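Local coordinates for exopolysaccharide biosynthesis protein (Pantoea stewartii subsp. stewartii DC283, PDB 6TGF) that modifies the glycan biofilm made by its bacterium, probably as a hydrolase, and has a parallel beta-helix fold like that of bacteriophage tailspikes, at residues D79-G84 and A131-N136; D384-S389 and I414-F419; S567-G572 and A634-S639; L615-V620 and H674-R679. All coordinates share one frame; numbering follows the deposited sequence.

Contact 1 of 4, residues D79-G84 and A131-N136; sequences DARQPG and ALEDSN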
loop_
_atom_site.group_PDB
_atom_site.type_symbol
_atom_site.label_atom_id
_atom_site.label_comp_id
_atom_site.label_asym_id
_atom_site.label_seq_id
_atom_site.Cartn_x
_atom_site.Cartn_y
_atom_site.Cartn_z
ATOM N N ASP B 79 -43.607 15.869 -50.943
ATOM C CA ASP B 79 -43.337 14.572 -51.618
ATOM C C ASP B 79 -42.810 14.892 -53.022
ATOM O O ASP B 79 -43.587 15.438 -53.830
ATOM C CB ASP B 79 -44.584 13.682 -51.655
ATOM C CG ASP B 79 -44.376 12.331 -52.326
ATOM O OD1 ASP B 79 -43.227 12.029 -52.704
ATOM O OD2 ASP B 79 -45.368 11.589 -52.465
ATOM N N ALA B 80 -41.542 14.563 -53.292
ATOM C CA ALA B 80 -40.795 14.943 -54.515
ATOM C C ALA B 80 -41.391 14.269 -55.761
ATOM O O ALA B 80 -41.088 14.737 -56.872
ATOM C CB ALA B 80 -39.336 14.592 -54.354
ATOM N N ARG B 81 -42.195 13.216 -55.584
ATOM C CA ARG B 81 -42.779 12.406 -56.689
ATOM C C ARG B 81 -43.999 13.115 -57.288
ATOM O O ARG B 81 -44.278 12.892 -58.483
ATOM C CB ARG B 81 -43.186 11.017 -56.185
ATOM C CG ARG B 81 -42.081 10.260 -55.462
ATOM C CD ARG B 81 -42.381 8.776 -55.379
ATOM N NE ARG B 81 -43.638 8.523 -54.687
ATOM C CZ ARG B 81 -43.789 8.462 -53.366
ATOM N NH1 ARG B 81 -42.755 8.630 -52.558
ATOM N NH2 ARG B 81 -44.985 8.229 -52.853
ATOM N N GLN B 82 -44.698 13.928 -56.491
ATOM C CA GLN B 82 -46.026 14.505 -56.838
ATOM C C GLN B 82 -45.860 15.632 -57.855
ATOM O O GLN B 82 -44.823 16.289 -57.891
ATOM C CB GLN B 82 -46.733 14.988 -55.570
ATOM C CG GLN B 82 -47.163 13.849 -54.657
ATOM C CD GLN B 82 -47.831 14.325 -53.390
ATOM O OE1 GLN B 82 -47.652 15.460 -52.956
ATOM N NE2 GLN B 82 -48.604 13.446 -52.776
ATOM N N PRO B 83 -46.879 15.875 -58.716
ATOM C CA PRO B 83 -46.827 16.940 -59.720
ATOM C C PRO B 83 -46.560 18.342 -59.146
ATOM O O PRO B 83 -47.229 18.726 -58.205
ATOM C CB PRO B 83 -48.218 16.915 -60.382
ATOM C CG PRO B 83 -49.083 16.071 -59.464
ATOM C CD PRO B 83 -48.131 15.107 -58.790
ATOM N N GLY B 84 -45.597 19.060 -59.735
ATOM C CA GLY B 84 -45.247 20.453 -59.390
ATOM C C GLY B 84 -44.370 20.549 -58.151
ATOM O O GLY B 84 -44.341 21.637 -57.545
ATOM N N ALA B 131 -37.070 11.267 -52.997
ATOM C CA ALA B 131 -37.919 10.056 -53.066
ATOM C C ALA B 131 -37.272 9.035 -54.007
ATOM O O ALA B 131 -36.858 9.427 -55.114
ATOM C CB ALA B 131 -39.306 10.430 -53.525
ATOM N N LEU B 132 -37.182 7.777 -53.564
ATOM C CA LEU B 132 -36.675 6.635 -54.368
ATOM C C LEU B 132 -37.752 5.547 -54.420
ATOM O O LEU B 132 -38.201 5.107 -53.342
ATOM C CB LEU B 132 -35.383 6.107 -53.737
ATOM C CG LEU B 132 -34.701 4.957 -54.478
ATOM C CD1 LEU B 132 -34.224 5.391 -55.855
ATOM C CD2 LEU B 132 -33.538 4.412 -53.666
ATOM N N GLU B 133 -38.156 5.157 -55.634
ATOM C CA GLU B 133 -38.997 3.963 -55.914
ATOM C C GLU B 133 -38.148 2.934 -56.665
ATOM O O GLU B 133 -37.212 3.353 -57.375
ATOM C CB GLU B 133 -40.216 4.327 -56.765
ATOM C CG GLU B 133 -41.251 5.162 -56.037
ATOM C CD GLU B 133 -42.556 5.352 -56.793
ATOM O OE1 GLU B 133 -42.563 5.146 -58.024
ATOM O OE2 GLU B 133 -43.565 5.702 -56.148
ATOM N N ASP B 134 -38.470 1.646 -56.514
ATOM C CA ASP B 134 -37.925 0.553 -57.363
ATOM C C ASP B 134 -38.739 0.525 -58.663
ATOM O O ASP B 134 -39.722 1.288 -58.756
ATOM C CB ASP B 134 -37.907 -0.790 -56.623
ATOM C CG ASP B 134 -39.273 -1.379 -56.309
ATOM O OD1 ASP B 134 -40.287 -0.720 -56.617
ATOM O OD2 ASP B 134 -39.310 -2.496 -55.755
ATOM N N SER B 135 -38.349 -0.318 -59.622
ATOM C CA SER B 135 -38.988 -0.434 -60.962
ATOM C C SER B 135 -40.445 -0.903 -60.826
ATOM O O SER B 135 -41.209 -0.705 -61.790
ATOM C CB SER B 135 -38.193 -1.345 -61.866
ATOM O OG SER B 135 -38.227 -2.687 -61.401
ATOM N N ASN B 136 -40.812 -1.494 -59.681
ATOM C CA ASN B 136 -42.185 -1.982 -59.370
ATOM C C ASN B 136 -43.101 -0.823 -58.949
ATOM O O ASN B 136 -44.324 -0.955 -59.141
ATOM C CB ASN B 136 -42.177 -3.049 -58.272
ATOM C CG ASN B 136 -41.724 -4.409 -58.758
ATOM O OD1 ASN B 136 -41.691 -4.670 -59.959
ATOM N ND2 ASN B 136 -41.380 -5.285 -57.829
#
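R81 lays its aliphatic part over the methyl group of A131, R81 CG standing 3.4 Å from A131 CB. The arrangement belongs to the N-terminal region of the chain, which matches the head-binding family of sequences: a type I beta turn from D79 to Q82, with an Asx turn inside it, is set against strand 129-134 of a four-stranded antiparallel sheet. The beta turn is closed by Q82 N donating to D79 O at 3.3 Å; the Asx turn is made by R81 N donating to D79 OD1 at nearly a straight line (168°), reaching that oxygen from above the carboxylate plane. A80 follows the turn inward, its CB 4.2 Å from A131 CB, and W72 of the adjoining strand 69-74 touches A80, R81, A131 and E133. Beyond A131 the R81 chain bends at its third torsion (chi3 -59°), which takes the guanidinium out of line with the stem, so that A131 CB lies at its edge. Two carboxylates flank the guanidinium. E133, extended beyond CG, crosses R81 at about a right angle, and its carboxylate plane is tilted 26° from that of the guanidinium. Both ion pairs are judged from charge and distance, since neither oxygen lies in the guanidinium plane where an N-H would point. The resulting network D79, R81, E133 probably favours the charged form of all three groups. Its two links are R81 NE to E133 OE2 at 3.2 Å, and R81 NH2 to D79 OD2 at 3.4 Å, the latter oxygen lying over a face of the guanidinium near its rim.

Contact 2 of 4, residues D384-S389 and I414-F419; sequences DQWYAS and IELSNF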
loop_
_atom_site.group_PDB
_atom_site.type_symbol
_atom_site.label_atom_id
_atom_site.label_comp_id
_atom_site.label_asym_id
_atom_site.label_seq_id
_atom_site.Cartn_x
_atom_site.Cartn_y
_atom_site.Cartn_z
ATOM N N ASP B 384 4.104 4.319 -8.468
ATOM C CA ASP B 384 4.069 2.903 -8.015
ATOM C C ASP B 384 4.409 1.991 -9.200
ATOM O O ASP B 384 4.093 2.371 -10.344
ATOM C CB ASP B 384 2.701 2.549 -7.425
ATOM C CG ASP B 384 2.629 1.151 -6.835
ATOM O OD1 ASP B 384 3.456 0.842 -5.954
ATOM O OD2 ASP B 384 1.752 0.378 -7.268
ATOM N N GLN B 385 5.030 0.838 -8.925
ATOM C CA GLN B 385 5.373 -0.203 -9.933
ATOM C C GLN B 385 6.024 0.451 -11.157
ATOM O O GLN B 385 5.413 0.411 -12.238
ATOM C CB GLN B 385 4.123 -0.983 -10.343
ATOM C CG GLN B 385 3.683 -2.019 -9.323
ATOM C CD GLN B 385 2.721 -3.006 -9.935
ATOM O OE1 GLN B 385 3.071 -4.154 -10.205
ATOM N NE2 GLN B 385 1.502 -2.554 -10.183
ATOM N N TRP B 386 7.210 1.040 -10.989
ATOM C CA TRP B 386 8.003 1.622 -12.106
ATOM C C TRP B 386 9.386 0.969 -12.149
ATOM O O TRP B 386 9.941 0.669 -11.076
ATOM C CB TRP B 386 8.089 3.150 -12.012
ATOM C CG TRP B 386 8.688 3.684 -10.748
ATOM C CD1 TRP B 386 8.049 3.893 -9.562
ATOM C CD2 TRP B 386 10.046 4.116 -10.552
ATOM N NE1 TRP B 386 8.912 4.419 -8.640
ATOM C CE2 TRP B 386 10.145 4.566 -9.217
ATOM C CE3 TRP B 386 11.184 4.163 -11.364
ATOM C CZ2 TRP B 386 11.339 5.045 -8.679
ATOM C CZ3 TRP B 386 12.362 4.641 -10.833
ATOM C CH2 TRP B 386 12.436 5.076 -9.509
ATOM N N TYR B 387 9.899 0.750 -13.360
ATOM C CA TYR B 387 11.167 0.031 -13.637
ATOM C C TYR B 387 11.998 0.875 -14.611
ATOM O O TYR B 387 11.425 1.399 -15.583
ATOM C CB TYR B 387 10.853 -1.379 -14.151
ATOM C CG TYR B 387 9.852 -2.142 -13.316
ATOM C CD1 TYR B 387 8.489 -1.936 -13.462
ATOM C CD2 TYR B 387 10.267 -3.065 -12.369
ATOM C CE1 TYR B 387 7.565 -2.625 -12.692
ATOM C CE2 TYR B 387 9.356 -3.764 -11.591
ATOM C CZ TYR B 387 7.999 -3.543 -11.753
ATOM O OH TYR B 387 7.094 -4.225 -10.993
ATOM N N ALA B 388 13.295 1.037 -14.328
ATOM C CA ALA B 388 14.270 1.761 -15.178
ATOM C C ALA B 388 15.452 0.836 -15.490
ATOM O O ALA B 388 16.068 0.328 -14.535
ATOM C CB ALA B 388 14.719 3.026 -14.488
ATOM N N SER B 389 15.739 0.617 -16.778
ATOM C CA SER B 389 16.836 -0.255 -17.275
ATOM C C SER B 389 17.749 0.533 -18.219
ATOM O O SER B 389 17.254 1.006 -19.261
ATOM C CB SER B 389 16.297 -1.485 -17.957
ATOM O OG SER B 389 17.295 -2.100 -18.759
ATOM N N ILE B 414 5.873 13.206 -2.036
ATOM C CA ILE B 414 6.427 12.268 -3.057
ATOM C C ILE B 414 6.381 10.862 -2.451
ATOM O O ILE B 414 6.992 10.667 -1.384
ATOM C CB ILE B 414 7.862 12.657 -3.477
ATOM C CG1 ILE B 414 8.003 14.147 -3.813
ATOM C CG2 ILE B 414 8.346 11.763 -4.613
ATOM C CD1 ILE B 414 7.682 14.514 -5.242
ATOM N N GLU B 415 5.676 9.926 -3.093
ATOM C CA GLU B 415 5.573 8.513 -2.638
ATOM C C GLU B 415 6.007 7.583 -3.778
ATOM O O GLU B 415 5.186 7.331 -4.681
ATOM C CB GLU B 415 4.153 8.208 -2.155
ATOM C CG GLU B 415 3.996 6.805 -1.598
ATOM C CD GLU B 415 2.687 6.550 -0.872
ATOM O OE1 GLU B 415 2.629 5.581 -0.097
ATOM O OE2 GLU B 415 1.726 7.316 -1.090
ATOM N N LEU B 416 7.256 7.110 -3.730
ATOM C CA LEU B 416 7.824 6.116 -4.680
ATOM C C LEU B 416 7.743 4.732 -4.031
ATOM O O LEU B 416 8.270 4.583 -2.913
ATOM C CB LEU B 416 9.276 6.479 -5.000
ATOM C CG LEU B 416 9.542 7.941 -5.353
ATOM C CD1 LEU B 416 11.036 8.197 -5.457
ATOM C CD2 LEU B 416 8.840 8.334 -6.645
ATOM N N SER B 417 7.110 3.763 -4.697
ATOM C CA SER B 417 6.865 2.404 -4.145
ATOM C C SER B 417 7.028 1.326 -5.225
ATOM O O SER B 417 6.697 1.599 -6.396
ATOM C CB SER B 417 5.506 2.333 -3.498
ATOM O OG SER B 417 4.484 2.660 -4.427
ATOM N N ASN B 418 7.526 0.150 -4.824
ATOM C CA ASN B 418 7.585 -1.088 -5.648
ATOM C C ASN B 418 8.303 -0.789 -6.968
ATOM O O ASN B 418 7.702 -1.022 -8.032
ATOM C CB ASN B 418 6.185 -1.667 -5.878
ATOM C CG ASN B 418 5.453 -1.963 -4.587
ATOM O OD1 ASN B 418 5.997 -2.609 -3.694
ATOM N ND2 ASN B 418 4.218 -1.501 -4.480
ATOM N N PHE B 419 9.543 -0.295 -6.900
ATOM C CA PHE B 419 10.351 0.098 -8.083
ATOM C C PHE B 419 11.665 -0.690 -8.115
ATOM O O PHE B 419 12.086 -1.233 -7.077
ATOM C CB PHE B 419 10.591 1.610 -8.108
ATOM C CG PHE B 419 11.348 2.182 -6.935
ATOM C CD1 PHE B 419 10.677 2.649 -5.817
ATOM C CD2 PHE B 419 12.730 2.290 -6.962
ATOM C CE1 PHE B 419 11.371 3.186 -4.744
ATOM C CE2 PHE B 419 13.423 2.829 -5.888
ATOM C CZ PHE B 419 12.743 3.278 -4.780
#
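Segments 384-389 and 414-419 run parallel and in register, D384 bridging S417 with CA atoms 4.8 Å apart, and each turns a corner one residue later, at Q385 and at N418, where both backbones take positive phi. Q385 N donates to S417 O at 3.1 Å, carrying the pairing up to the bend. On one side of the corner D384 OD1 takes two bonds. S417 OG donates to it at 2.6 Å from the anti side, while N418 ND2 comes in at the syn lone pair, 2.9 Å from D384 OD1. D384 and N418 lie side by side and point the same way, yet carboxylate and amide planes are 71° apart. The other end of this amide is also held, N418 OD1 accepting from K382 of the second subunit. Past the corner W386 and F419 share a first torsion, CG between backbone N and carbonyl carbon (58° and 61°), a setting consistent with rings that run alongside each other. The planes are almost parallel but slid apart: the centroids of the W386 six-membered ring and the F419 ring are 4.6 Å apart, with W386 CZ2 over the rim of F419. L416 CB meets the indole at its edge, 4.2 Å from W386 NE1, and I396 touches both W386 and L416. Equivalent corners stacked in register, with like residues piled on successive coils, are characteristic of the right-handed parallel beta-helix of tailspike-like proteins.

Contact 3 of 4, residues S567-G572 and A634-S639; sequences SQFNNG and AGWTPS. With EDO (1,2-ethanediol), chain C.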
loop_
_atom_site.group_PDB
_atom_site.type_symbol
_atom_site.label_atom_id
_atom_site.label_comp_id
_atom_site.label_asym_id
_atom_site.label_seq_id
_atom_site.Cartn_x
_atom_site.Cartn_y
_atom_site.Cartn_z
ATOM N N SER B 567 19.700 -7.359 46.791
ATOM C CA SER B 567 19.508 -8.561 47.645
ATOM C C SER B 567 18.600 -8.198 48.827
ATOM O O SER B 567 18.647 -7.032 49.271
ATOM C CB SER B 567 20.835 -9.110 48.109
ATOM O OG SER B 567 20.658 -10.108 49.104
ATOM N N GLN B 568 17.817 -9.168 49.311
ATOM C CA GLN B 568 16.791 -9.010 50.379
ATOM C C GLN B 568 15.590 -8.231 49.828
ATOM O O GLN B 568 15.774 -7.428 48.892
ATOM C CB GLN B 568 17.352 -8.286 51.608
ATOM C CG GLN B 568 18.676 -8.839 52.123
ATOM C CD GLN B 568 18.579 -10.268 52.599
ATOM O OE1 GLN B 568 17.513 -10.754 52.970
ATOM N NE2 GLN B 568 19.708 -10.958 52.596
ATOM N N PHE B 569 14.404 -8.479 50.389
ATOM C CA PHE B 569 13.164 -7.691 50.157
ATOM C C PHE B 569 12.282 -7.727 51.413
ATOM O O PHE B 569 11.052 -7.582 51.290
ATOM C CB PHE B 569 12.422 -8.221 48.925
ATOM C CG PHE B 569 12.176 -9.708 48.941
ATOM C CD1 PHE B 569 13.124 -10.587 48.443
ATOM C CD2 PHE B 569 11.003 -10.231 49.459
ATOM C CE1 PHE B 569 12.901 -11.955 48.459
ATOM C CE2 PHE B 569 10.782 -11.600 49.474
ATOM C CZ PHE B 569 11.731 -12.460 48.974
ATOM N N ASN B 570 12.899 -7.901 52.587
ATOM C CA ASN B 570 12.208 -7.904 53.905
ATOM C C ASN B 570 11.933 -6.451 54.304
ATOM O O ASN B 570 12.734 -5.570 53.928
ATOM C CB ASN B 570 13.007 -8.659 54.972
ATOM C CG ASN B 570 14.403 -8.109 55.179
ATOM O OD1 ASN B 570 15.372 -8.653 54.657
ATOM N ND2 ASN B 570 14.516 -7.025 55.929
ATOM N N ASN B 571 10.836 -6.217 55.031
ATOM C CA ASN B 571 10.405 -4.875 55.504
ATOM C C ASN B 571 11.347 -4.394 56.615
ATOM O O ASN B 571 12.223 -5.176 57.036
ATOM C CB ASN B 571 8.947 -4.886 55.976
ATOM C CG ASN B 571 7.958 -4.859 54.831
ATOM O OD1 ASN B 571 7.339 -5.871 54.513
ATOM N ND2 ASN B 571 7.811 -3.706 54.200
ATOM N N GLY B 572 11.170 -3.147 57.059
ATOM C CA GLY B 572 11.909 -2.538 58.181
ATOM C C GLY B 572 13.284 -2.037 57.773
ATOM O O GLY B 572 14.205 -2.124 58.607
ATOM N N ALA B 634 23.274 -13.167 44.673
ATOM C CA ALA B 634 23.111 -13.169 46.148
ATOM C C ALA B 634 21.869 -13.972 46.549
ATOM O O ALA B 634 21.019 -14.235 45.681
ATOM C CB ALA B 634 23.019 -11.751 46.655
ATOM N N GLY B 635 21.780 -14.347 47.827
ATOM C CA GLY B 635 20.577 -14.962 48.419
ATOM C C GLY B 635 19.461 -13.942 48.551
ATOM O O GLY B 635 19.757 -12.797 48.951
ATOM N N TRP B 636 18.230 -14.334 48.209
ATOM C CA TRP B 636 16.998 -13.504 48.314
ATOM C C TRP B 636 17.131 -12.223 47.480
ATOM O O TRP B 636 16.717 -11.157 47.979
ATOM C CB TRP B 636 16.683 -13.176 49.780
ATOM C CG TRP B 636 16.400 -14.372 50.636
ATOM C CD1 TRP B 636 17.060 -14.743 51.770
ATOM C CD2 TRP B 636 15.370 -15.356 50.430
ATOM N NE1 TRP B 636 16.514 -15.888 52.285
ATOM C CE2 TRP B 636 15.477 -16.289 51.483
ATOM C CE3 TRP B 636 14.374 -15.541 49.463
ATOM C CZ2 TRP B 636 14.625 -17.387 51.593
ATOM C CZ3 TRP B 636 13.532 -16.627 49.572
ATOM C CH2 TRP B 636 13.658 -17.535 50.624
ATOM N N THR B 637 17.686 -12.317 46.268
ATOM C CA THR B 637 17.615 -11.244 45.239
ATOM C C THR B 637 16.476 -11.607 44.289
ATOM O O THR B 637 16.614 -12.489 43.443
ATOM C CB THR B 637 18.971 -10.978 44.570
ATOM O OG1 THR B 637 18.787 -9.950 43.597
ATOM C CG2 THR B 637 19.580 -12.185 43.898
ATOM N N PRO B 638 15.304 -10.947 44.428
ATOM C CA PRO B 638 14.071 -11.402 43.781
ATOM C C PRO B 638 13.978 -11.086 42.280
ATOM O O PRO B 638 13.274 -11.794 41.584
ATOM C CB PRO B 638 12.990 -10.637 44.561
ATOM C CG PRO B 638 13.667 -9.341 44.955
ATOM C CD PRO B 638 15.111 -9.715 45.209
ATOM N N SER B 639 14.671 -10.039 41.823
ATOM C CA SER B 639 14.659 -9.563 40.414
ATOM C C SER B 639 15.853 -8.634 40.168
ATOM O O SER B 639 15.893 -7.550 40.784
ATOM C CB SER B 639 13.357 -8.880 40.087
ATOM O OG SER B 639 13.088 -7.829 41.005
HETATM C C1 EDO C . 13.043 -13.182 53.304
HETATM O O1 EDO C . 12.952 -14.257 52.390
HETATM C C2 EDO C . 14.344 -12.464 53.239
HETATM O O2 EDO C . 14.282 -11.175 52.647
#
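F569 and W636 cross obliquely, with F569 CE1 4.0 Å from W636 CE3. The setting is the antiparallel beta-sheet region that follows the beta-helix: the loop after strand 558-564 is folded against the bend that leads into strand 637-646. F569 is also bordered by P638, whose ring slides past it in the opposite direction, with F569 CD1 3.7 Å from P638 CG. W636 O adds a third neighbour, at the edge of the phenyl ring. That same carbonyl accepts from Q568 N at 2.6 Å, the donor standing above the carbonyl plane. One residue earlier on each side, the S567 hydroxyl donates to G635 O; the 2.8 Å bond from S567 OG to G635 O has a C=O...donor angle of 164°. This hydroxyl is carried there by a first torsion that sets OG opposite the backbone N (chi1 170°). S567 CB also packs on A634 CB at 3.7 Å. T637 keeps its own hydroxyl for Q566 O. Backbone bonds from F569 and its packing on Q596 of the second subunit place the contact at a subunit interface. A 1,2-ethanediol, probably from the crystallisation liquor, lies among W636, Q568, F569 and N570: its O2 lies over a face of F569, while O1 sits above the centre of the indole, 3.3 Å from W636 CD2.

Contact 4 of 4, residues L615-V620 and H674-R679; sequences LDVRYV and HAAPQR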
loop_
_atom_site.group_PDB
_atom_site.type_symbol
_atom_site.label_atom_id
_atom_site.label_comp_id
_atom_site.label_asym_id
_atom_site.label_seq_id
_atom_site.Cartn_x
_atom_site.Cartn_y
_atom_site.Cartn_z
ATOM N N LEU B 615 27.616 -11.260 44.836
ATOM C CA LEU B 615 28.635 -11.550 45.885
ATOM C C LEU B 615 30.015 -11.737 45.243
ATOM O O LEU B 615 30.999 -11.229 45.814
ATOM C CB LEU B 615 28.230 -12.812 46.652
ATOM C CG LEU B 615 26.903 -12.747 47.409
ATOM C CD1 LEU B 615 26.667 -14.040 48.174
ATOM C CD2 LEU B 615 26.857 -11.558 48.358
ATOM N N ASP B 616 30.080 -12.458 44.118
ATOM C CA ASP B 616 31.336 -12.818 43.406
ATOM C C ASP B 616 31.136 -12.649 41.896
ATOM O O ASP B 616 29.980 -12.730 41.434
ATOM C CB ASP B 616 31.766 -14.252 43.729
ATOM C CG ASP B 616 32.597 -14.383 44.993
ATOM O OD1 ASP B 616 33.734 -13.867 45.002
ATOM O OD2 ASP B 616 32.102 -14.999 45.957
ATOM N N VAL B 617 32.235 -12.425 41.168
ATOM C CA VAL B 617 32.281 -12.370 39.677
ATOM C C VAL B 617 33.514 -13.148 39.207
ATOM O O VAL B 617 34.621 -12.855 39.704
ATOM C CB VAL B 617 32.309 -10.918 39.162
ATOM C CG1 VAL B 617 32.471 -10.848 37.651
ATOM C CG2 VAL B 617 31.080 -10.138 39.598
ATOM N N ARG B 618 33.318 -14.105 38.297
ATOM C CA ARG B 618 34.399 -14.838 37.589
ATOM C C ARG B 618 34.144 -14.731 36.082
ATOM O O ARG B 618 32.975 -14.527 35.697
ATOM C CB ARG B 618 34.458 -16.298 38.049
ATOM C CG ARG B 618 34.613 -16.467 39.554
ATOM C CD ARG B 618 34.844 -17.910 39.953
ATOM N NE ARG B 618 36.210 -18.335 39.670
ATOM C CZ ARG B 618 37.234 -18.258 40.519
ATOM N NH1 ARG B 618 37.069 -17.777 41.741
ATOM N NH2 ARG B 618 38.431 -18.673 40.138
ATOM N N TYR B 619 35.199 -14.847 35.271
ATOM C CA TYR B 619 35.130 -14.757 33.790
ATOM C C TYR B 619 36.059 -15.801 33.159
ATOM O O TYR B 619 36.934 -16.348 33.859
ATOM C CB TYR B 619 35.465 -13.339 33.319
ATOM C CG TYR B 619 36.903 -12.929 33.505
ATOM C CD1 TYR B 619 37.342 -12.384 34.701
ATOM C CD2 TYR B 619 37.828 -13.081 32.486
ATOM C CE1 TYR B 619 38.663 -12.004 34.880
ATOM C CE2 TYR B 619 39.152 -12.709 32.649
ATOM C CZ TYR B 619 39.572 -12.166 33.850
ATOM O OH TYR B 619 40.875 -11.796 34.017
ATOM N N VAL B 620 35.850 -16.062 31.866
ATOM C CA VAL B 620 36.644 -17.012 31.033
ATOM C C VAL B 620 36.972 -16.317 29.708
ATOM O O VAL B 620 36.066 -16.209 28.860
ATOM C CB VAL B 620 35.883 -18.333 30.811
ATOM C CG1 VAL B 620 36.614 -19.263 29.855
ATOM C CG2 VAL B 620 35.592 -19.046 32.124
ATOM N N HIS B 674 38.792 -17.224 35.885
ATOM C CA HIS B 674 39.532 -16.108 36.536
ATOM C C HIS B 674 38.555 -15.265 37.362
ATOM O O HIS B 674 37.556 -14.794 36.787
ATOM C CB HIS B 674 40.269 -15.257 35.492
ATOM C CG HIS B 674 40.990 -16.047 34.449
ATOM N ND1 HIS B 674 41.849 -17.082 34.767
ATOM C CD2 HIS B 674 40.993 -15.951 33.102
ATOM C CE1 HIS B 674 42.346 -17.594 33.658
ATOM N NE2 HIS B 674 41.836 -16.917 32.622
ATOM N N ALA B 675 38.835 -15.081 38.656
ATOM C CA ALA B 675 38.027 -14.260 39.589
ATOM C C ALA B 675 38.257 -12.773 39.292
ATOM O O ALA B 675 39.430 -12.363 39.193
ATOM C CB ALA B 675 38.377 -14.595 41.018
ATOM N N ALA B 676 37.173 -12.004 39.153
ATOM C CA ALA B 676 37.194 -10.542 38.916
ATOM C C ALA B 676 37.473 -9.824 40.234
ATOM O O ALA B 676 36.739 -10.008 41.204
ATOM C CB ALA B 676 35.886 -10.099 38.310
ATOM N N PRO B 677 38.544 -8.997 40.322
ATOM C CA PRO B 677 38.851 -8.256 41.546
ATOM C C PRO B 677 37.732 -7.284 41.950
ATOM O O PRO B 677 37.234 -6.578 41.092
ATOM C CB PRO B 677 40.124 -7.459 41.210
ATOM C CG PRO B 677 40.710 -8.156 39.999
ATOM C CD PRO B 677 39.525 -8.740 39.258
ATOM N N GLN B 678 37.379 -7.272 43.239
ATOM C CA GLN B 678 36.363 -6.360 43.831
ATOM C C GLN B 678 37.015 -4.995 44.073
ATOM O O GLN B 678 37.838 -4.895 45.001
ATOM C CB GLN B 678 35.815 -6.937 45.138
ATOM C CG GLN B 678 35.189 -8.313 44.980
ATOM C CD GLN B 678 34.792 -8.931 46.296
ATOM O OE1 GLN B 678 35.025 -10.114 46.539
ATOM N NE2 GLN B 678 34.186 -8.133 47.160
ATOM N N ARG B 679 36.674 -3.995 43.254
ATOM C CA ARG B 679 37.253 -2.626 43.321
ATOM C C ARG B 679 36.202 -1.591 42.909
ATOM O O ARG B 679 35.337 -1.927 42.078
ATOM C CB ARG B 679 38.449 -2.484 42.373
ATOM C CG ARG B 679 39.564 -3.498 42.580
ATOM C CD ARG B 679 40.513 -3.497 41.399
ATOM N NE ARG B 679 41.590 -4.465 41.543
ATOM C CZ ARG B 679 42.503 -4.724 40.612
ATOM N NH1 ARG B 679 42.478 -4.084 39.453
ATOM N NH2 ARG B 679 43.445 -5.623 40.841
HETATM O O HOH W 1 35.243 -11.917 42.646
#
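Y619 holds its ring between its own backbone N and carbonyl carbon (chi1 69°), a conformation that lays one face under H674, whose CB is 3.6 Å from Y619 CZ. The imidazole beyond that CB is turned by a first torsion that puts CG beside the backbone N, and it reaches the phenol ring edge first: the planes are 66° apart and the centroids 5.4 Å, an offset edge-to-face pair. Y619 also packs on D574 of the third subunit. R618, on the other face of the sheet, starts out extended and then bends at chi3 (76°). One face of its guanidinium therefore rests on the methyl of A675, R618 NH1 lying 3.5 Å from A675 CB, while NH2 donates to S673 O. These side chains straddle the edge of a five-stranded antiparallel sheet in which 674-675, beside 614-620, is an outermost strand within this chain. Y619 and H674 form a hydrogen-bonded pair, with Y619 N to H674 O at 2.8 Å and H674 N to Y619 O at 2.9 Å; R618 and A675 are the non-hydrogen-bonded pair next to it. A676 N then donates to V617 O at 2.7 Å. V617 CG1, opposite its backbone N, comes within 3.6 Å of A676 CB. W606 of strand 602-610, in another sheet, touches V617.

Contacts 1 and 2 follow in series along a very elongated chain, and contacts 3 and 4 interleave. Contact 1 lies in the N-terminal head-binding region, its centre about 70 Å from that of contact 2, which sits near the middle of the chain in the beta-helix. Contacts 3 and 4 lie across the chain's centre from contact 1, about 122 and 125 Å from it between centres. Those two form one neighbourhood: centres about 22 Å apart, and A634 CA touching L615 CG at 4.0 Å. Contacts 2, 3 and 4 all touch the second subunit. A 1,2-ethanediol approaches the Y387 side chain of contact 2 to about 3 Å, and another binds in contact 3.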